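Local atomic coordinates of hypothetical protein TTHA1254 (Thermus thermophilus, PDB entry 2D4P), a protein that is of unknown function but belongs to a family related to GNAT acetyltransferases and may transfer acyl groups. Residues L28-F31 with A32-H36; V55-E59 with A60-L64; A75-G78 with L79-V83; H98-P101 with E102-E105; E108-A112 with E113-L117. All blocks are in the same frame, centred on the assembly; numbering follows the deposited sequence.

Each contact is local, made within one unbroken run of chain; the five follow in series, and none nests in or crosses another. Interaction 1 ends helix 25-34 and turns the chain toward strand 38-42. Interaction 2 closes the hairpin of strands 45-56 and 61-70, and V63 there packs on H36 of interaction 1. Interaction 3 lies along helix 73-89, the crossover of the beta-alpha-beta unit, with V83 against V63 and H36. Interaction 4 turns the chain after strand 94-97 into helix 104-112, whose far end interaction 5 terminates. L99 joins these last two through L110 and L117, while E113 ties interaction 5 to R77 and R81 of interaction 3.

Interaction 1. Residues L28-F31 with A32-H36; sequences LRFF and ARTGH
T34 reaches back across the last turn of helix 25-34 to the carbonyl of F31. A chi1 of 58° sets OG1 between its own backbone N and carbonyl carbon, with OG1 2.8 Å from F31 O. T34 N bonds to F31 O, from well above the carbonyl plane, and water 1 reaches the same oxygen at 2.9 Å. OG1 also accepts H36 N at 3.0 Å, an ST turn that carries the chain past G35 with its positive phi. Beyond the segment, OG1 is hydrogen-bonded to A52 O and S37 OG. R33 bends at chi3 (-92°) and lays one guanidinium face over F30 CA; its NH1 is 3.8 Å from F30 CD2, ring and guanidinium standing almost perpendicular. A valine in place of T34 would probably deprive H36 N of the hydroxyl it donates to, and A52 O and S37 of their link to the turn. The i+4 amide, G35 N, stays 4.3 Å from F31 O, and at this helix end T34 N and water 1 bond to that carbonyl instead.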
loop_
_atom_site.group_PDB
_atom_site.type_symbol
_atom_site.label_atom_id
_atom_site.label_comp_id
_atom_site.label_asym_id
_atom_site.label_seq_id
_atom_site.Cartn_x
_atom_site.Cartn_y
_atom_site.Cartn_z
ATOM N N LEU A 28 10.013 6.524 4.337
ATOM C CA LEU A 28 8.909 7.474 4.321
ATOM C C LEU A 28 9.122 8.508 3.212
ATOM O O LEU A 28 8.226 8.758 2.410
ATOM C CB LEU A 28 8.781 8.171 5.686
ATOM C CG LEU A 28 7.642 9.200 5.853
ATOM C CD1 LEU A 28 7.328 9.399 7.336
ATOM C CD2 LEU A 28 7.980 10.551 5.245
ATOM N N ARG A 29 10.331 9.066 3.136
ATOM C CA ARG A 29 10.652 10.087 2.142
ATOM C C ARG A 29 10.502 9.591 0.701
ATOM O O ARG A 29 9.922 10.274 -0.151
ATOM C CB ARG A 29 12.070 10.621 2.364
ATOM C CG ARG A 29 12.181 11.622 3.486
ATOM C CD ARG A 29 13.623 11.953 3.849
ATOM N NE ARG A 29 13.678 12.952 4.909
ATOM C CZ ARG A 29 14.807 13.413 5.454
ATOM N NH1 ARG A 29 15.982 12.939 5.069
ATOM N NH2 ARG A 29 14.754 14.335 6.404
ATOM N N PHE A 30 11.008 8.399 0.445
ATOM C CA PHE A 30 10.890 7.767 -0.853
ATOM C C PHE A 30 9.437 7.523 -1.239
ATOM O O PHE A 30 9.001 7.872 -2.340
ATOM C CB PHE A 30 11.639 6.454 -0.836
ATOM C CG PHE A 30 11.472 5.655 -2.081
ATOM C CD1 PHE A 30 10.522 4.634 -2.164
ATOM C CD2 PHE A 30 12.265 5.916 -3.183
ATOM C CE1 PHE A 30 10.385 3.884 -3.323
ATOM C CE2 PHE A 30 12.124 5.145 -4.360
ATOM C CZ PHE A 30 11.172 4.147 -4.416
ATOM N N PHE A 31 8.675 6.919 -0.340
ATOM C CA PHE A 31 7.271 6.635 -0.633
ATOM C C PHE A 31 6.407 7.898 -0.712
ATOM O O PHE A 31 5.458 7.954 -1.481
ATOM C CB PHE A 31 6.699 5.556 0.298
ATOM C CG PHE A 31 7.212 4.167 -0.039
ATOM C CD1 PHE A 31 6.812 3.524 -1.226
ATOM C CD2 PHE A 31 8.101 3.507 0.792
ATOM C CE1 PHE A 31 7.292 2.286 -1.538
ATOM C CE2 PHE A 31 8.600 2.244 0.456
ATOM C CZ PHE A 31 8.206 1.637 -0.715
ATOM N N ALA A 32 6.753 8.939 0.056
ATOM C CA ALA A 32 6.058 10.221 -0.075
ATOM C C ALA A 32 6.237 10.795 -1.482
ATOM O O ALA A 32 5.339 11.460 -1.976
ATOM C CB ALA A 32 6.550 11.234 0.966
ATOM N N ARG A 33 7.381 10.548 -2.102
ATOM C CA ARG A 33 7.700 11.121 -3.420
ATOM C C ARG A 33 6.983 10.365 -4.558
ATOM O O ARG A 33 6.878 10.905 -5.653
ATOM C CB ARG A 33 9.219 11.090 -3.706
ATOM C CG ARG A 33 10.067 12.231 -3.118
ATOM C CD ARG A 33 11.543 12.147 -3.548
ATOM N NE ARG A 33 12.383 11.387 -2.590
ATOM C CZ ARG A 33 13.015 10.222 -2.828
ATOM N NH1 ARG A 33 12.923 9.586 -4.006
ATOM N NH2 ARG A 33 13.740 9.676 -1.848
ATOM N N THR A 34 6.482 9.152 -4.320
ATOM C CA THR A 34 5.918 8.346 -5.435
ATOM C C THR A 34 4.651 8.924 -5.997
ATOM O O THR A 34 4.353 8.748 -7.185
ATOM C CB THR A 34 5.595 6.892 -5.039
ATOM O OG1 THR A 34 4.659 6.891 -3.952
ATOM C CG2 THR A 34 6.828 6.128 -4.543
ATOM N N GLY A 35 3.878 9.587 -5.144
ATOM C CA GLY A 35 2.496 9.961 -5.455
ATOM C C GLY A 35 1.475 8.836 -5.405
ATOM O O GLY A 35 0.343 9.025 -5.789
ATOM N N HIS A 36 1.882 7.675 -4.901
ATOM C CA HIS A 36 1.059 6.475 -4.819
ATOM C C HIS A 36 0.877 5.940 -3.396
ATOM O O HIS A 36 0.234 4.923 -3.204
ATOM C CB HIS A 36 1.653 5.375 -5.710
ATOM C CG HIS A 36 1.694 5.744 -7.163
ATOM N ND1 HIS A 36 0.547 6.055 -7.871
ATOM C CD2 HIS A 36 2.730 5.923 -8.016
ATOM C CE1 HIS A 36 0.883 6.356 -9.115
ATOM N NE2 HIS A 36 2.201 6.303 -9.226
HETATM O O HOH W 1 3.044 9.267 -2.417
#

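Interaction 2. Residues V55-E59 with A60-L64; sequences VWQGE and ATTVL
With CG anti to the carbonyl carbon (chi1 -51°) and the chain bent at chi2 (-66°), Q57 folds its amide back beside T62, where NE2 donates to V55 O at 3.0 Å. V55 O also accepts T62 N, at 2.9 Å, the two donors arriving from opposite faces of the carbonyl plane. T62 OG1 stands 3.5 Å from Q57 NE2, badly angled for a hydrogen bond; water 2 binds this hydroxyl at 2.6 Å, with a weak bond to Q57 OE1. All this closes the beta hairpin of strands 45-56 and 61-70: V55 and T62 form a hydrogen-bonded pair, W56 and T61 the non-hydrogen-bonded pair next to the turn, and Q57 N to A60 O (2.8 Å) locks the turn itself. W56 lies with G58 N and E59 N over one indole face. T61 OG1 meets the indole edge in plane, 3.5 Å from W56 CD1, and shares water 3 with E59 O. A valine at T61 would probably leave that water without its strand-side partner and the turn less firmly bridged.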
loop_
_atom_site.group_PDB
_atom_site.type_symbol
_atom_site.label_atom_id
_atom_site.label_comp_id
_atom_site.label_asym_id
_atom_site.label_seq_id
_atom_site.Cartn_x
_atom_site.Cartn_y
_atom_site.Cartn_z
ATOM N N VAL A 55 6.414 0.925 -11.217
ATOM C CA VAL A 55 7.440 0.066 -11.792
ATOM C C VAL A 55 7.179 -0.056 -13.296
ATOM O O VAL A 55 6.120 -0.548 -13.692
ATOM C CB VAL A 55 7.413 -1.325 -11.182
ATOM C CG1 VAL A 55 8.494 -2.237 -11.837
ATOM C CG2 VAL A 55 7.600 -1.255 -9.649
ATOM N N TRP A 56 8.106 0.440 -14.095
ATOM C CA TRP A 56 7.984 0.407 -15.570
ATOM C C TRP A 56 8.174 -1.037 -16.049
ATOM O O TRP A 56 9.101 -1.759 -15.615
ATOM C CB TRP A 56 8.980 1.335 -16.228
ATOM C CG TRP A 56 8.706 1.627 -17.672
ATOM C CD1 TRP A 56 7.528 2.102 -18.222
ATOM C CD2 TRP A 56 9.625 1.506 -18.749
ATOM N NE1 TRP A 56 7.676 2.270 -19.581
ATOM C CE2 TRP A 56 8.951 1.905 -19.932
ATOM C CE3 TRP A 56 10.949 1.064 -18.849
ATOM C CZ2 TRP A 56 9.567 1.915 -21.184
ATOM C CZ3 TRP A 56 11.568 1.071 -20.122
ATOM C CH2 TRP A 56 10.878 1.488 -21.259
ATOM N N GLN A 57 7.251 -1.476 -16.891
ATOM C CA GLN A 57 7.312 -2.819 -17.461
ATOM C C GLN A 57 8.027 -2.857 -18.827
ATOM O O GLN A 57 8.156 -3.919 -19.413
ATOM C CB GLN A 57 5.905 -3.395 -17.612
ATOM C CG GLN A 57 5.034 -3.322 -16.385
ATOM C CD GLN A 57 5.531 -4.169 -15.270
ATOM O OE1 GLN A 57 5.536 -5.394 -15.402
ATOM N NE2 GLN A 57 5.921 -3.542 -14.148
ATOM N N GLY A 58 8.444 -1.711 -19.364
ATOM C CA GLY A 58 8.975 -1.653 -20.709
ATOM C C GLY A 58 8.058 -0.967 -21.724
ATOM O O GLY A 58 8.473 -0.684 -22.851
ATOM N N GLU A 59 6.820 -0.712 -21.331
ATOM C CA GLU A 59 5.898 0.073 -22.159
ATOM C C GLU A 59 4.825 0.597 -21.231
ATOM O O GLU A 59 4.679 1.811 -21.024
ATOM C CB GLU A 59 5.300 -0.769 -23.301
ATOM C CG GLU A 59 4.359 -0.003 -24.230
ATOM C CD GLU A 59 3.792 -0.901 -25.328
ATOM O OE1 GLU A 59 2.900 -1.723 -25.045
ATOM O OE2 GLU A 59 4.280 -0.831 -26.459
ATOM N N ALA A 60 4.106 -0.334 -20.622
ATOM C CA ALA A 60 3.144 0.012 -19.590
ATOM C C ALA A 60 3.863 0.113 -18.247
ATOM O O ALA A 60 5.039 -0.270 -18.109
ATOM C CB ALA A 60 2.091 -1.049 -19.527
ATOM N N THR A 61 3.144 0.650 -17.271
ATOM C CA THR A 61 3.593 0.759 -15.890
ATOM C C THR A 61 2.639 0.016 -14.975
ATOM O O THR A 61 1.434 -0.049 -15.222
ATOM C CB THR A 61 3.682 2.234 -15.530
ATOM O OG1 THR A 61 4.674 2.851 -16.364
ATOM C CG2 THR A 61 4.107 2.489 -14.075
ATOM N N THR A 62 3.190 -0.601 -13.932
ATOM C CA THR A 62 2.410 -1.169 -12.858
ATOM C C THR A 62 2.691 -0.402 -11.581
ATOM O O THR A 62 3.842 -0.007 -11.346
ATOM C CB THR A 62 2.835 -2.650 -12.628
ATOM O OG1 THR A 62 2.480 -3.441 -13.784
ATOM C CG2 THR A 62 2.075 -3.248 -11.472
ATOM N N VAL A 63 1.657 -0.180 -10.761
ATOM C CA VAL A 63 1.871 0.294 -9.415
ATOM C C VAL A 63 1.853 -0.909 -8.486
ATOM O O VAL A 63 0.873 -1.635 -8.419
ATOM C CB VAL A 63 0.834 1.379 -9.017
ATOM C CG1 VAL A 63 0.812 1.528 -7.472
ATOM C CG2 VAL A 63 1.211 2.698 -9.674
ATOM N N LEU A 64 2.985 -1.160 -7.822
ATOM C CA LEU A 64 3.091 -2.213 -6.842
ATOM C C LEU A 64 2.933 -1.661 -5.438
ATOM O O LEU A 64 3.615 -0.703 -5.039
ATOM C CB LEU A 64 4.456 -2.878 -6.965
ATOM C CG LEU A 64 4.690 -4.129 -6.136
ATOM C CD1 LEU A 64 3.693 -5.276 -6.429
ATOM C CD2 LEU A 64 6.153 -4.586 -6.383
HETATM O O HOH W 2 3.000 -5.961 -13.303
HETATM O O HOH W 3 3.933 3.522 -18.820
#

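Interaction 3. Residues A75-G78 with L79-V83; sequences ALRG and LLRAV
L79 and L80 sit on the carbonyls of the preceding turn: L79 CG is 3.3 Å from A75 O, and L80 CG stands just as near L76 O. In both, CG lies anti to the carbonyl carbon, which draws the branch down along the helix against those oxygens, with CD1 of each lying there too. The amides point the same way, L79 N to A75 O and L80 N to L76 O, both at 3.0 Å and nearly straight. This buried side faces the sheet, with L79 on F38, A40 and I68, and L80 on I68. Helix 73-89 is the crossover of a beta-alpha-beta unit between the parallel strands 61-70 and 94-97; in GNAT enzymes the loop leading into the corresponding helix usually holds the coenzyme A pyrophosphate, though whether it does here is not established. The outer side is looser and built from arginines. R81 bends at chi3 (-45°) and sets one guanidinium face over G78 CA, NH2 being 3.6 Å from that carbon; a CB on G78 would fall about 3.5 Å from R81 NH2. R77 crosses R81 with the guanidinium planes 85° apart, and R81 NH1 comes within 3.8 Å of R77 CB. Their charged ends converge because R77 NE and R81 NH1 both form salt bridges to the carboxylate of E113, just beyond helix 104-112; R81 itself lies exposed.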
loop_
_atom_site.group_PDB
_atom_site.type_symbol
_atom_site.label_atom_id
_atom_site.label_comp_id
_atom_site.label_asym_id
_atom_site.label_seq_id
_atom_site.Cartn_x
_atom_site.Cartn_y
_atom_site.Cartn_z
ATOM N N ALA A 75 -10.376 0.829 6.599
ATOM C CA ALA A 75 -9.094 1.498 6.359
ATOM C C ALA A 75 -8.387 0.888 5.130
ATOM O O ALA A 75 -7.880 1.588 4.245
ATOM C CB ALA A 75 -8.229 1.411 7.587
ATOM N N LEU A 76 -8.366 -0.428 5.063
ATOM C CA LEU A 76 -7.679 -1.113 3.974
ATOM C C LEU A 76 -8.325 -0.790 2.634
ATOM O O LEU A 76 -7.632 -0.542 1.653
ATOM C CB LEU A 76 -7.673 -2.618 4.240
ATOM C CG LEU A 76 -6.787 -3.036 5.413
ATOM C CD1 LEU A 76 -7.073 -4.528 5.778
ATOM C CD2 LEU A 76 -5.313 -2.822 5.136
ATOM N N ARG A 77 -9.654 -0.819 2.595
ATOM C CA ARG A 77 -10.378 -0.499 1.361
ATOM C C ARG A 77 -10.088 0.913 0.866
ATOM O O ARG A 77 -9.853 1.126 -0.323
ATOM C CB ARG A 77 -11.882 -0.671 1.529
ATOM C CG ARG A 77 -12.355 -2.089 1.569
ATOM C CD ARG A 77 -13.873 -2.174 1.594
ATOM N NE ARG A 77 -14.459 -1.628 0.369
ATOM C CZ ARG A 77 -15.765 -1.509 0.156
ATOM N NH1 ARG A 77 -16.646 -1.903 1.063
ATOM N NH2 ARG A 77 -16.203 -0.993 -0.976
ATOM N N GLY A 78 -10.097 1.887 1.775
ATOM C CA GLY A 78 -9.897 3.268 1.394
ATOM C C GLY A 78 -8.484 3.522 0.920
ATOM O O GLY A 78 -8.264 4.305 -0.009
ATOM N N LEU A 79 -7.515 2.850 1.549
ATOM C CA LEU A 79 -6.130 2.926 1.089
ATOM C C LEU A 79 -6.001 2.350 -0.338
ATOM O O LEU A 79 -5.358 2.939 -1.219
ATOM C CB LEU A 79 -5.198 2.203 2.046
ATOM C CG LEU A 79 -4.980 2.869 3.406
ATOM C CD1 LEU A 79 -4.410 1.918 4.391
ATOM C CD2 LEU A 79 -4.130 4.127 3.279
ATOM N N LEU A 80 -6.628 1.205 -0.582
ATOM C CA LEU A 80 -6.593 0.623 -1.917
ATOM C C LEU A 80 -7.219 1.554 -2.929
ATOM O O LEU A 80 -6.703 1.721 -4.016
ATOM C CB LEU A 80 -7.287 -0.733 -1.949
ATOM C CG LEU A 80 -6.570 -1.828 -1.159
ATOM C CD1 LEU A 80 -7.519 -3.005 -1.030
ATOM C CD2 LEU A 80 -5.225 -2.205 -1.836
ATOM N N ARG A 81 -8.328 2.177 -2.559
ATOM C CA ARG A 81 -9.010 3.099 -3.456
ATOM C C ARG A 81 -8.111 4.290 -3.771
ATOM O O ARG A 81 -8.062 4.788 -4.918
ATOM C CB ARG A 81 -10.334 3.582 -2.832
ATOM C CG ARG A 81 -11.465 2.573 -2.950
ATOM C CD ARG A 81 -12.860 3.149 -2.734
ATOM N NE ARG A 81 -12.906 4.024 -1.574
ATOM C CZ ARG A 81 -13.169 3.633 -0.326
ATOM N NH1 ARG A 81 -13.443 2.357 -0.053
ATOM N NH2 ARG A 81 -13.167 4.546 0.658
ATOM N N ALA A 82 -7.387 4.767 -2.762
ATOM C CA ALA A 82 -6.537 5.935 -2.953
ATOM C C ALA A 82 -5.378 5.547 -3.880
ATOM O O ALA A 82 -5.007 6.286 -4.783
ATOM C CB ALA A 82 -6.019 6.448 -1.606
ATOM N N VAL A 83 -4.823 4.361 -3.666
ATOM C CA VAL A 83 -3.758 3.884 -4.543
ATOM C C VAL A 83 -4.263 3.745 -5.994
ATOM O O VAL A 83 -3.602 4.214 -6.930
ATOM C CB VAL A 83 -3.135 2.565 -4.055
ATOM C CG1 VAL A 83 -2.179 2.033 -5.109
ATOM C CG2 VAL A 83 -2.420 2.762 -2.678
#

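Interaction 4. Residues H98-P101 with E102-E105; sequences HLDP and ERKE
D100 and E102 stand obliquely to one another, their carboxylate planes 64° apart, with the aspartate curled in and the glutamate leading outward. CG of D100 lies anti to the backbone N (chi1 173°), which swings OD1 forward over the next residues, where it takes E102 N at 3.0 Å. The amide arrives from above the carboxylate plane, and OD1 also touches E102 CB at 3.4 Å. E102 runs extended beyond CG, its OE1 4.6 Å from the like charge of D100 OD1 and bonded to water 5 at 2.8 Å. D100 to R103 form a type I turn, with P101 and E102 at its corners, closed by R103 N to D100 O at 3.0 Å; it leads the chain from strand 94-97 into helix 104-112, with R103 at the N-cap position. R103 crosses D100 at about a right angle and slides its methylenes past it, CD being 4.0 Å from D100 CB. The bent chain then carries the guanidinium away from the aspartate: NH2 donates to I68 O in strand 61-70, while NH1 holds water 4, which also accepts D100 N. On the other flank K104, bent at chi2, curls its amine back over the turn to P101 O, NZ standing 2.8 Å away. L99 packs on L106 and L110 of the helix.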
loop_
_atom_site.group_PDB
_atom_site.type_symbol
_atom_site.label_atom_id
_atom_site.label_comp_id
_atom_site.label_asym_id
_atom_site.label_seq_id
_atom_site.Cartn_x
_atom_site.Cartn_y
_atom_site.Cartn_z
ATOM N N HIS A 98 1.475 -8.267 -3.294
ATOM C CA HIS A 98 1.790 -9.629 -2.842
ATOM C C HIS A 98 1.097 -9.881 -1.483
ATOM O O HIS A 98 1.465 -9.304 -0.461
ATOM C CB HIS A 98 3.312 -9.845 -2.763
ATOM C CG HIS A 98 4.037 -9.573 -4.053
ATOM N ND1 HIS A 98 5.374 -9.233 -4.095
ATOM C CD2 HIS A 98 3.631 -9.639 -5.345
ATOM C CE1 HIS A 98 5.746 -9.056 -5.355
ATOM N NE2 HIS A 98 4.710 -9.295 -6.135
ATOM N N LEU A 99 0.061 -10.694 -1.494
ATOM C CA LEU A 99 -0.828 -10.902 -0.367
ATOM C C LEU A 99 -0.423 -12.143 0.493
ATOM O O LEU A 99 -0.225 -13.224 -0.019
ATOM C CB LEU A 99 -2.261 -11.054 -0.908
ATOM C CG LEU A 99 -3.356 -11.600 0.018
ATOM C CD1 LEU A 99 -3.692 -10.613 1.146
ATOM C CD2 LEU A 99 -4.613 -12.014 -0.759
ATOM N N ASP A 100 -0.288 -11.955 1.797
ATOM C CA ASP A 100 -0.283 -13.094 2.738
ATOM C C ASP A 100 -1.735 -13.482 2.909
ATOM O O ASP A 100 -2.521 -12.697 3.416
ATOM C CB ASP A 100 0.323 -12.641 4.054
ATOM C CG ASP A 100 0.222 -13.666 5.149
ATOM O OD1 ASP A 100 -0.296 -14.792 4.951
ATOM O OD2 ASP A 100 0.645 -13.378 6.283
ATOM N N PRO A 101 -2.130 -14.672 2.470
ATOM C CA PRO A 101 -3.549 -15.062 2.524
ATOM C C PRO A 101 -4.126 -15.306 3.931
ATOM O O PRO A 101 -5.335 -15.475 4.069
ATOM C CB PRO A 101 -3.592 -16.341 1.676
ATOM C CG PRO A 101 -2.233 -16.910 1.787
ATOM C CD PRO A 101 -1.282 -15.739 1.902
ATOM N N GLU A 102 -3.283 -15.338 4.957
ATOM C CA GLU A 102 -3.742 -15.329 6.350
ATOM C C GLU A 102 -4.410 -13.993 6.729
ATOM O O GLU A 102 -5.138 -13.913 7.712
ATOM C CB GLU A 102 -2.575 -15.593 7.315
ATOM C CG GLU A 102 -1.934 -16.977 7.175
ATOM C CD GLU A 102 -1.308 -17.516 8.473
ATOM O OE1 GLU A 102 -0.056 -17.567 8.559
ATOM O OE2 GLU A 102 -2.059 -17.936 9.396
ATOM N N ARG A 103 -4.142 -12.938 5.967
ATOM C CA ARG A 103 -4.678 -11.624 6.285
ATOM C C ARG A 103 -6.083 -11.514 5.709
ATOM O O ARG A 103 -6.282 -11.044 4.605
ATOM C CB ARG A 103 -3.764 -10.541 5.721
ATOM C CG ARG A 103 -2.343 -10.587 6.254
ATOM C CD ARG A 103 -1.454 -9.463 5.690
ATOM N NE ARG A 103 -1.956 -8.154 6.090
ATOM C CZ ARG A 103 -1.535 -6.998 5.590
ATOM N NH1 ARG A 103 -0.586 -6.972 4.682
ATOM N NH2 ARG A 103 -2.053 -5.864 6.053
ATOM N N LYS A 104 -7.071 -11.946 6.477
ATOM C CA LYS A 104 -8.442 -12.034 5.980
ATOM C C LYS A 104 -9.084 -10.675 5.738
ATOM O O LYS A 104 -9.916 -10.547 4.845
ATOM C CB LYS A 104 -9.316 -12.846 6.936
ATOM C CG LYS A 104 -8.874 -14.292 7.150
ATOM C CD LYS A 104 -8.280 -14.960 5.910
ATOM C CE LYS A 104 -8.221 -16.479 6.087
ATOM N NZ LYS A 104 -7.251 -17.148 5.162
ATOM N N GLU A 105 -8.719 -9.679 6.544
ATOM C CA GLU A 105 -9.246 -8.336 6.384
ATOM C C GLU A 105 -8.778 -7.746 5.053
ATOM O O GLU A 105 -9.581 -7.168 4.310
ATOM C CB GLU A 105 -8.848 -7.417 7.539
ATOM C CG GLU A 105 -9.587 -7.723 8.844
ATOM C CD GLU A 105 -9.563 -6.571 9.849
ATOM O OE1 GLU A 105 -9.005 -5.481 9.560
ATOM O OE2 GLU A 105 -10.144 -6.765 10.941
HETATM O O HOH W 4 0.356 -9.247 2.736
HETATM O O HOH W 5 1.147 -15.207 7.811
#

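Interaction 5. Residues E108-A112 with E113-L117; sequences EALKA and EGFAL
L110 O is gripped by two amides as helix 104-112 runs out: F115 N donates at 3.0 Å and E113 N adds a weak bond. E113 N has its main acceptor one residue earlier, in A109 O at 3.0 Å, the last regular helical bond. G114 N turns to K111 O instead, at 3.3 Å and from well above that carbonyl's plane. With G114 at positive phi as the C-prime residue, the pair F115 N to L110 O and G114 N to K111 O is a Schellman motif, and it stops the helix cleanly. The reversal folds F115 back on the turn it has just left. Its CG lies anti to the carbonyl carbon (chi1 -73°), and the ring presents one face to L110, whose CD2 makes a CH-pi contact 3.9 Å from the F115 ring centroid and 20° off the normal. CD2 is displaced toward the CG side of the ring, only 3.6 Å from F115 CG, so the phenyl covers L110 on the final turn. E113 bends at chi2, its CB and CG both 3.5 Å from A109 O, and turns its carboxylate to the other flank. There OE2 bridges to R77 and R81, and with A109 and A112 against R77 this end of helix 104-112 is fastened to helix 73-89; L110 meanwhile rests on L99, just after strand 94-97.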
loop_
_atom_site.group_PDB
_atom_site.type_symbol
_atom_site.label_atom_id
_atom_site.label_comp_id
_atom_site.label_asym_id
_atom_site.label_seq_id
_atom_site.Cartn_x
_atom_site.Cartn_y
_atom_site.Cartn_z
ATOM N N GLU A 108 -10.521 -9.502 2.168
ATOM C CA GLU A 108 -11.844 -8.932 2.042
ATOM C C GLU A 108 -11.809 -7.573 1.333
ATOM O O GLU A 108 -12.619 -7.317 0.462
ATOM C CB GLU A 108 -12.523 -8.776 3.411
ATOM C CG GLU A 108 -13.876 -8.062 3.320
ATOM C CD GLU A 108 -14.662 -8.069 4.626
ATOM O OE1 GLU A 108 -14.378 -8.939 5.497
ATOM O OE2 GLU A 108 -15.562 -7.204 4.750
ATOM N N ALA A 109 -10.867 -6.719 1.717
ATOM C CA ALA A 109 -10.772 -5.369 1.138
ATOM C C ALA A 109 -10.400 -5.412 -0.363
ATOM O O ALA A 109 -10.948 -4.668 -1.179
ATOM C CB ALA A 109 -9.754 -4.542 1.917
ATOM N N LEU A 110 -9.469 -6.308 -0.699
ATOM C CA LEU A 110 -9.044 -6.501 -2.084
ATOM C C LEU A 110 -10.205 -6.915 -2.973
ATOM O O LEU A 110 -10.392 -6.381 -4.052
ATOM C CB LEU A 110 -7.933 -7.538 -2.150
ATOM C CG LEU A 110 -6.560 -7.042 -1.678
ATOM C CD1 LEU A 110 -5.591 -8.179 -1.374
ATOM C CD2 LEU A 110 -5.938 -6.080 -2.694
ATOM N N LYS A 111 -10.990 -7.892 -2.526
ATOM C CA LYS A 111 -12.146 -8.318 -3.303
ATOM C C LYS A 111 -13.153 -7.177 -3.456
ATOM O O LYS A 111 -13.708 -6.959 -4.538
ATOM C CB LYS A 111 -12.767 -9.560 -2.650
ATOM C CG LYS A 111 -13.926 -10.142 -3.428
ATOM C CD LYS A 111 -14.251 -11.558 -3.001
ATOM C CE LYS A 111 -15.532 -12.048 -3.656
ATOM N NZ LYS A 111 -16.025 -13.311 -2.983
ATOM N N ALA A 112 -13.367 -6.419 -2.385
ATOM C CA ALA A 112 -14.335 -5.328 -2.408
ATOM C C ALA A 112 -13.905 -4.211 -3.353
ATOM O O ALA A 112 -14.738 -3.516 -3.895
ATOM C CB ALA A 112 -14.600 -4.769 -0.999
ATOM N N GLU A 113 -12.606 -4.030 -3.541
ATOM C CA GLU A 113 -12.113 -2.992 -4.417
ATOM C C GLU A 113 -11.633 -3.501 -5.784
ATOM O O GLU A 113 -10.838 -2.827 -6.465
ATOM C CB GLU A 113 -11.008 -2.200 -3.710
ATOM C CG GLU A 113 -11.444 -1.467 -2.442
ATOM C CD GLU A 113 -12.662 -0.578 -2.634
ATOM O OE1 GLU A 113 -12.869 -0.041 -3.740
ATOM O OE2 GLU A 113 -13.437 -0.394 -1.684
ATOM N N GLY A 114 -12.137 -4.653 -6.213
ATOM C CA GLY A 114 -12.012 -5.074 -7.606
ATOM C C GLY A 114 -10.732 -5.786 -7.986
ATOM O O GLY A 114 -10.416 -5.924 -9.167
ATOM N N PHE A 115 -9.973 -6.237 -6.993
ATOM C CA PHE A 115 -8.766 -7.003 -7.266
ATOM C C PHE A 115 -9.081 -8.482 -7.420
ATOM O O PHE A 115 -9.976 -9.024 -6.755
ATOM C CB PHE A 115 -7.738 -6.853 -6.150
ATOM C CG PHE A 115 -7.062 -5.520 -6.115
ATOM C CD1 PHE A 115 -7.760 -4.383 -5.711
ATOM C CD2 PHE A 115 -5.722 -5.396 -6.475
ATOM C CE1 PHE A 115 -7.129 -3.178 -5.653
ATOM C CE2 PHE A 115 -5.103 -4.184 -6.442
ATOM C CZ PHE A 115 -5.805 -3.068 -6.061
ATOM N N ALA A 116 -8.343 -9.129 -8.310
ATOM C CA ALA A 116 -8.417 -10.584 -8.509
ATOM C C ALA A 116 -7.214 -11.296 -7.903
ATOM O O ALA A 116 -6.081 -10.754 -7.853
ATOM C CB ALA A 116 -8.530 -10.899 -10.001
ATOM N N LEU A 117 -7.424 -12.539 -7.457
ATOM C CA LEU A 117 -6.322 -13.317 -6.896
ATOM C C LEU A 117 -5.795 -14.365 -7.864
ATOM O O LEU A 117 -5.029 -15.265 -7.497
ATOM C CB LEU A 117 -6.755 -13.968 -5.581
ATOM C CG LEU A 117 -7.249 -13.004 -4.503
ATOM C CD1 LEU A 117 -7.552 -13.793 -3.231
ATOM C CD2 LEU A 117 -6.264 -11.887 -4.248
#